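Local coordinates for AB hydrolase-1 domain-containing protein (Parabacteroides distasonis, PDB 4Q34) that is probably an esterase of the alpha/beta hydrolase family, cleaving ester bonds in a substrate that has not been identified, at residues D32-F37 with Y84-P89; V50-V55 with D158-L163. All coordinates share one frame; numbering follows the deposited sequence.

Interaction 1 of 2, residues D32-F37 with Y84-P89; sequences DHAYVF and YLVDQP
Strands 34-37 and 84-87 run antiparallel, their axes 4.7 Å apart, and the hydrogen-bonded pairs Tyr35-Asp87 and Phe37-Leu85 exchange four backbone bonds, among them Asp87 N to Tyr35 O at 2.8 Å. Between them Val36 and Val86 form a non-hydrogen-bonded pair, CG2 to CG2 4.2 Å; beta-branched valines suit such extended positions. With its CG1 anti to the backbone N (chi1 -179°), Val36 sets that methyl at the edge of the Tyr84 ring, 3.7 Å from CD2. Ala34 is small enough for its CB to fit against Val86 CG1 at 3.8 Å. On the sheet face of Tyr35 and Asp87, ring and carboxylate lie side by side with planes 19° apart, Asp87 OD2 3.4 Å from Tyr35 CD1; Asp87 OD1 accepts from Ser59 N, and Tyr35 OH bonds Glu63 of the second subunit. Past the strand end, Pro89 gives a CA-H...O contact to His33 O (3.2 Å). The Tyr35 face thus meets the second subunit, where Phe37 packs edge-to-face on its counterpart, Phe37 of that subunit. Helix 153-167 covers the Val86 face, and strands 10-16 and 49-52 continue the sheet beyond 28-41 and 83-87 respectively.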
loop_
_atom_site.group_PDB
_atom_site.type_symbol
_atom_site.label_atom_id
_atom_site.label_comp_id
_atom_site.label_asym_id
_atom_site.label_seq_id
_atom_site.Cartn_x
_atom_site.Cartn_y
_atom_site.Cartn_z
ATOM N N ASP A 32 12.187 -1.711 8.223
ATOM C CA ASP A 32 12.542 -0.310 7.984
ATOM C C ASP A 32 12.817 0.110 6.500
ATOM O O ASP A 32 13.342 1.182 6.241
ATOM C CB ASP A 32 13.676 0.155 8.928
ATOM C CG ASP A 32 13.183 0.415 10.369
ATOM O OD1 ASP A 32 11.943 0.370 10.638
ATOM O OD2 ASP A 32 14.067 0.656 11.235
ATOM N N HIS A 33 12.421 -0.736 5.553
ATOM C CA HIS A 33 12.457 -0.420 4.118
ATOM C C HIS A 33 11.286 0.486 3.814
ATOM O O HIS A 33 10.315 0.594 4.597
ATOM C CB HIS A 33 12.316 -1.705 3.300
ATOM C CG HIS A 33 11.190 -2.566 3.785
ATOM N ND1 HIS A 33 11.341 -3.441 4.837
ATOM C CD2 HIS A 33 9.870 -2.606 3.453
ATOM C CE1 HIS A 33 10.176 -4.010 5.103
ATOM N NE2 HIS A 33 9.272 -3.523 4.274
ATOM N N ALA A 34 11.328 1.115 2.652
ATOM C CA ALA A 34 10.142 1.749 2.075
ATOM C C ALA A 34 9.528 0.757 1.103
ATOM O O ALA A 34 10.240 -0.151 0.596
ATOM C CB ALA A 34 10.527 3.026 1.329
ATOM N N TYR A 35 8.244 0.970 0.784
ATOM C CA TYR A 35 7.569 0.250 -0.268
ATOM C C TYR A 35 7.336 1.215 -1.425
ATOM O O TYR A 35 6.981 2.358 -1.202
ATOM C CB TYR A 35 6.240 -0.329 0.186
ATOM C CG TYR A 35 5.326 -0.759 -0.954
ATOM C CD1 TYR A 35 4.425 0.124 -1.488
ATOM C CD2 TYR A 35 5.355 -2.045 -1.463
ATOM C CE1 TYR A 35 3.557 -0.249 -2.513
ATOM C CE2 TYR A 35 4.501 -2.442 -2.494
ATOM C CZ TYR A 35 3.589 -1.533 -3.011
ATOM O OH TYR A 35 2.735 -1.880 -4.033
ATOM N N VAL A 36 7.573 0.751 -2.642
ATOM C CA VAL A 36 7.477 1.595 -3.831
ATOM C C VAL A 36 6.614 0.927 -4.902
ATOM O O VAL A 36 6.790 -0.247 -5.211
ATOM C CB VAL A 36 8.897 1.822 -4.414
ATOM C CG1 VAL A 36 8.823 2.720 -5.651
ATOM C CG2 VAL A 36 9.802 2.380 -3.342
ATOM N N PHE A 37 5.689 1.682 -5.489
ATOM C CA PHE A 37 4.984 1.218 -6.685
ATOM C C PHE A 37 5.329 2.208 -7.783
ATOM O O PHE A 37 5.276 3.418 -7.555
ATOM C CB PHE A 37 3.472 1.196 -6.450
ATOM C CG PHE A 37 2.687 0.782 -7.657
ATOM C CD1 PHE A 37 2.494 -0.545 -7.980
ATOM C CD2 PHE A 37 2.096 1.752 -8.466
ATOM C CE1 PHE A 37 1.753 -0.917 -9.118
ATOM C CE2 PHE A 37 1.351 1.385 -9.588
ATOM C CZ PHE A 37 1.172 0.057 -9.907
ATOM N N TYR A 84 7.074 7.207 -9.299
ATOM C CA TYR A 84 7.361 6.329 -8.191
ATOM C C TYR A 84 6.596 6.822 -6.985
ATOM O O TYR A 84 6.844 7.910 -6.488
ATOM C CB TYR A 84 8.872 6.304 -7.888
ATOM C CG TYR A 84 9.666 5.618 -8.932
ATOM C CD1 TYR A 84 9.889 6.215 -10.152
ATOM C CD2 TYR A 84 10.173 4.326 -8.710
ATOM C CE1 TYR A 84 10.605 5.543 -11.153
ATOM C CE2 TYR A 84 10.895 3.665 -9.693
ATOM C CZ TYR A 84 11.089 4.265 -10.903
ATOM O OH TYR A 84 11.804 3.580 -11.852
ATOM N N LEU A 85 5.623 6.045 -6.540
ATOM C CA LEU A 85 4.846 6.375 -5.334
ATOM C C LEU A 85 5.418 5.563 -4.173
ATOM O O LEU A 85 5.620 4.352 -4.312
ATOM C CB LEU A 85 3.355 6.020 -5.525
ATOM C CG LEU A 85 2.418 6.923 -6.370
ATOM C CD1 LEU A 85 0.998 6.882 -5.848
ATOM C CD2 LEU A 85 2.869 8.377 -6.445
ATOM N N VAL A 86 5.600 6.191 -3.005
ATOM C CA VAL A 86 6.307 5.534 -1.927
ATOM C C VAL A 86 5.456 5.536 -0.654
ATOM O O VAL A 86 4.770 6.539 -0.365
ATOM C CB VAL A 86 7.673 6.254 -1.671
ATOM C CG1 VAL A 86 8.442 5.549 -0.556
ATOM C CG2 VAL A 86 8.506 6.356 -2.976
ATOM N N ASP A 87 5.514 4.422 0.094
ATOM C CA ASP A 87 5.170 4.380 1.504
ATOM C C ASP A 87 6.512 4.280 2.260
ATOM O O ASP A 87 7.285 3.324 2.095
ATOM C CB ASP A 87 4.333 3.195 1.836
ATOM C CG ASP A 87 3.031 3.157 1.056
ATOM O OD1 ASP A 87 2.372 4.191 0.805
ATOM O OD2 ASP A 87 2.617 2.012 0.723
ATOM N N GLN A 88 6.810 5.323 3.019
ATOM C CA GLN A 88 8.064 5.452 3.691
ATOM C C GLN A 88 8.144 4.394 4.772
ATOM O O GLN A 88 7.136 3.806 5.131
ATOM C CB GLN A 88 8.235 6.872 4.260
ATOM C CG GLN A 88 7.568 7.079 5.611
ATOM C CD GLN A 88 7.501 8.497 6.111
ATOM O OE1 GLN A 88 8.006 9.455 5.501
ATOM N NE2 GLN A 88 6.851 8.646 7.283
ATOM N N PRO A 89 9.368 4.107 5.258
ATOM C CA PRO A 89 9.565 3.168 6.388
ATOM C C PRO A 89 8.534 3.367 7.491
ATOM O O PRO A 89 8.240 4.496 7.886
ATOM C CB PRO A 89 10.964 3.521 6.875
ATOM C CG PRO A 89 11.659 3.964 5.642
ATOM C CD PRO A 89 10.601 4.853 5.008
#

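Interaction 2 of 2, residues V50-V55 with D158-L163; sequences VFAHGV and DAYAAL
Tyr160 reaches from helix 153-167 to the end of strand 49-52, its phenol end meeting Ala52 while an edge of its ring turns to Val50. Ala52 CB is 3.3 Å from Tyr160 OH and 3.5 Å from Tyr160 CZ, approaching the ring obliquely; a methyl group leaves room for the phenol so close to the backbone. Val50 CG1 instead lies at the ring edge, near its plane, 4.2 Å from Tyr160 CD1. The same methyl meets Leu163 CD2 tip to tip at 3.7 Å. Leu163, one turn further along the helix, has CG anti to its backbone N (chi1 176°), which carries its branched end out to the valine. All these residues are buried, and the apolar ones suit the seam between helix and sheet.

The one polar group that Tyr160 brings in is served by water: a water lies 2.7 Å from Tyr160 OH and 2.8 Å from His53 O, to which it can donate. This water also sits over one face of the His53 imidazole, which is fixed by an in-plane bond from His53 ND1 to Gly54 O and by His53 NE2 bonding Gln88 N. A phenylalanine in place of Tyr160 would probably keep most of the ring packing but leave the water without its phenolic mate.

Strand 50-52 and helix 158-163 run nearly antiparallel, at 172°, their axes 11.0 Å apart at closest approach. A helix laid over a central, mostly parallel sheet is the layered architecture of the alpha/beta hydrolase fold, and the His53-Gly54 loop leaves the strand in the place where hydrolases of this fold commonly form the oxyanion hole.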
loop_
_atom_site.group_PDB
_atom_site.type_symbol
_atom_site.label_atom_id
_atom_site.label_comp_id
_atom_site.label_asym_id
_atom_site.label_seq_id
_atom_site.Cartn_x
_atom_site.Cartn_y
_atom_site.Cartn_z
ATOM N N VAL A 50 9.591 11.103 -7.991
ATOM C CA VAL A 50 9.451 10.335 -6.775
ATOM C C VAL A 50 8.633 11.169 -5.798
ATOM O O VAL A 50 8.968 12.320 -5.543
ATOM C CB VAL A 50 10.823 10.000 -6.178
ATOM C CG1 VAL A 50 10.647 9.271 -4.859
ATOM C CG2 VAL A 50 11.682 9.225 -7.179
ATOM N N PHE A 51 7.550 10.573 -5.290
ATOM C CA PHE A 51 6.606 11.278 -4.434
ATOM C C PHE A 51 6.684 10.821 -2.997
ATOM O O PHE A 51 6.592 9.616 -2.729
ATOM C CB PHE A 51 5.184 11.080 -4.983
ATOM C CG PHE A 51 4.953 11.715 -6.326
ATOM C CD1 PHE A 51 4.549 13.025 -6.444
ATOM C CD2 PHE A 51 5.128 10.999 -7.474
ATOM C CE1 PHE A 51 4.328 13.612 -7.667
ATOM C CE2 PHE A 51 4.910 11.579 -8.710
ATOM C CZ PHE A 51 4.517 12.884 -8.821
ATOM N N ALA A 52 6.815 11.775 -2.080
ATOM C CA ALA A 52 6.904 11.497 -0.636
ATOM C C ALA A 52 5.805 12.190 0.186
ATOM O O ALA A 52 5.727 13.427 0.249
ATOM C CB ALA A 52 8.248 11.968 -0.099
ATOM N N HIS A 53 5.023 11.398 0.869
ATOM C CA HIS A 53 3.926 11.852 1.727
ATOM C C HIS A 53 4.431 12.405 3.067
ATOM O O HIS A 53 5.631 12.296 3.410
ATOM C CB HIS A 53 3.009 10.658 1.983
ATOM C CG HIS A 53 3.694 9.536 2.692
ATOM N ND1 HIS A 53 3.922 9.564 4.045
ATOM C CD2 HIS A 53 4.288 8.406 2.238
ATOM C CE1 HIS A 53 4.571 8.475 4.405
ATOM N NE2 HIS A 53 4.807 7.758 3.327
ATOM N N GLY A 54 3.509 12.949 3.849
ATOM C CA GLY A 54 3.780 13.448 5.174
ATOM C C GLY A 54 3.217 12.578 6.287
ATOM O O GLY A 54 2.965 11.380 6.107
ATOM N N VAL A 55 3.029 13.175 7.458
ATOM C CA VAL A 55 2.723 12.388 8.638
ATOM C C VAL A 55 1.284 11.859 8.564
ATOM O O VAL A 55 0.379 12.541 8.023
ATOM C CB VAL A 55 2.903 13.193 9.926
ATOM C CG1 VAL A 55 1.806 14.246 10.066
ATOM C CG2 VAL A 55 2.914 12.292 11.151
ATOM N N ASP A 158 17.029 7.750 4.741
ATOM C CA ASP A 158 17.873 6.685 4.235
ATOM C C ASP A 158 17.195 5.839 3.148
ATOM O O ASP A 158 17.834 5.403 2.205
ATOM C CB ASP A 158 18.339 5.731 5.355
ATOM C CG ASP A 158 19.510 6.271 6.177
ATOM O OD1 ASP A 158 20.149 7.259 5.827
ATOM O OD2 ASP A 158 19.777 5.651 7.226
ATOM N N ALA A 159 15.931 5.541 3.324
ATOM C CA ALA A 159 15.241 4.694 2.359
ATOM C C ALA A 159 15.031 5.469 1.065
ATOM O O ALA A 159 15.190 4.932 -0.019
ATOM C CB ALA A 159 13.961 4.174 2.919
ATOM N N TYR A 160 14.699 6.753 1.149
ATOM C CA TYR A 160 14.548 7.517 -0.086
ATOM C C TYR A 160 15.891 7.702 -0.814
ATOM O O TYR A 160 15.916 7.647 -2.049
ATOM C CB TYR A 160 13.888 8.860 0.141
ATOM C CG TYR A 160 12.410 8.794 0.328
ATOM C CD1 TYR A 160 11.546 8.745 -0.781
ATOM C CD2 TYR A 160 11.819 8.878 1.617
ATOM C CE1 TYR A 160 10.172 8.718 -0.639
ATOM C CE2 TYR A 160 10.424 8.857 1.771
ATOM C CZ TYR A 160 9.602 8.805 0.631
ATOM O OH TYR A 160 8.218 8.777 0.756
ATOM N N ALA A 161 16.994 7.839 -0.069
ATOM C CA ALA A 161 18.314 7.878 -0.710
ATOM C C ALA A 161 18.617 6.573 -1.453
ATOM O O ALA A 161 19.157 6.612 -2.575
ATOM C CB ALA A 161 19.390 8.175 0.285
ATOM N N ALA A 162 18.256 5.444 -0.851
ATOM C CA ALA A 162 18.456 4.121 -1.460
ATOM C C ALA A 162 17.629 4.026 -2.749
ATOM O O ALA A 162 18.097 3.495 -3.757
ATOM C CB ALA A 162 18.085 3.008 -0.491
ATOM N N LEU A 163 16.456 4.637 -2.743
ATOM C CA LEU A 163 15.624 4.637 -3.935
ATOM C C LEU A 163 16.227 5.470 -5.058
ATOM O O LEU A 163 16.289 5.010 -6.195
ATOM C CB LEU A 163 14.241 5.198 -3.611
ATOM C CG LEU A 163 13.275 5.341 -4.789
ATOM C CD1 LEU A 163 13.129 4.021 -5.554
ATOM C CD2 LEU A 163 11.922 5.871 -4.255
HETATM O O HOH W 1 7.477 10.241 2.939
#

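From the N terminus, the chain first runs along strand 28-41, which includes 32-37, then through 50-55, 84-89 and finally 158-163, so the two contacts alternate and cross rather than nest. Interaction 1 closes a loop of 46 residues that contains strand 49-52; interaction 2 closes a longer one of 102 residues that contains strand 83-87. Because strand 83-87 lies between 28-41 and 49-52 in the sheet, interaction 1 joins the antiparallel part to the parallel part, whereas interaction 2 fixes helix 153-167 over that junction. Their centres are about 7 Å apart, and they meet through a probable hydrogen bond between Phe51 N and Tyr84 O, 3.0 Å, and where Val86 CG1 packs on Tyr160 OH.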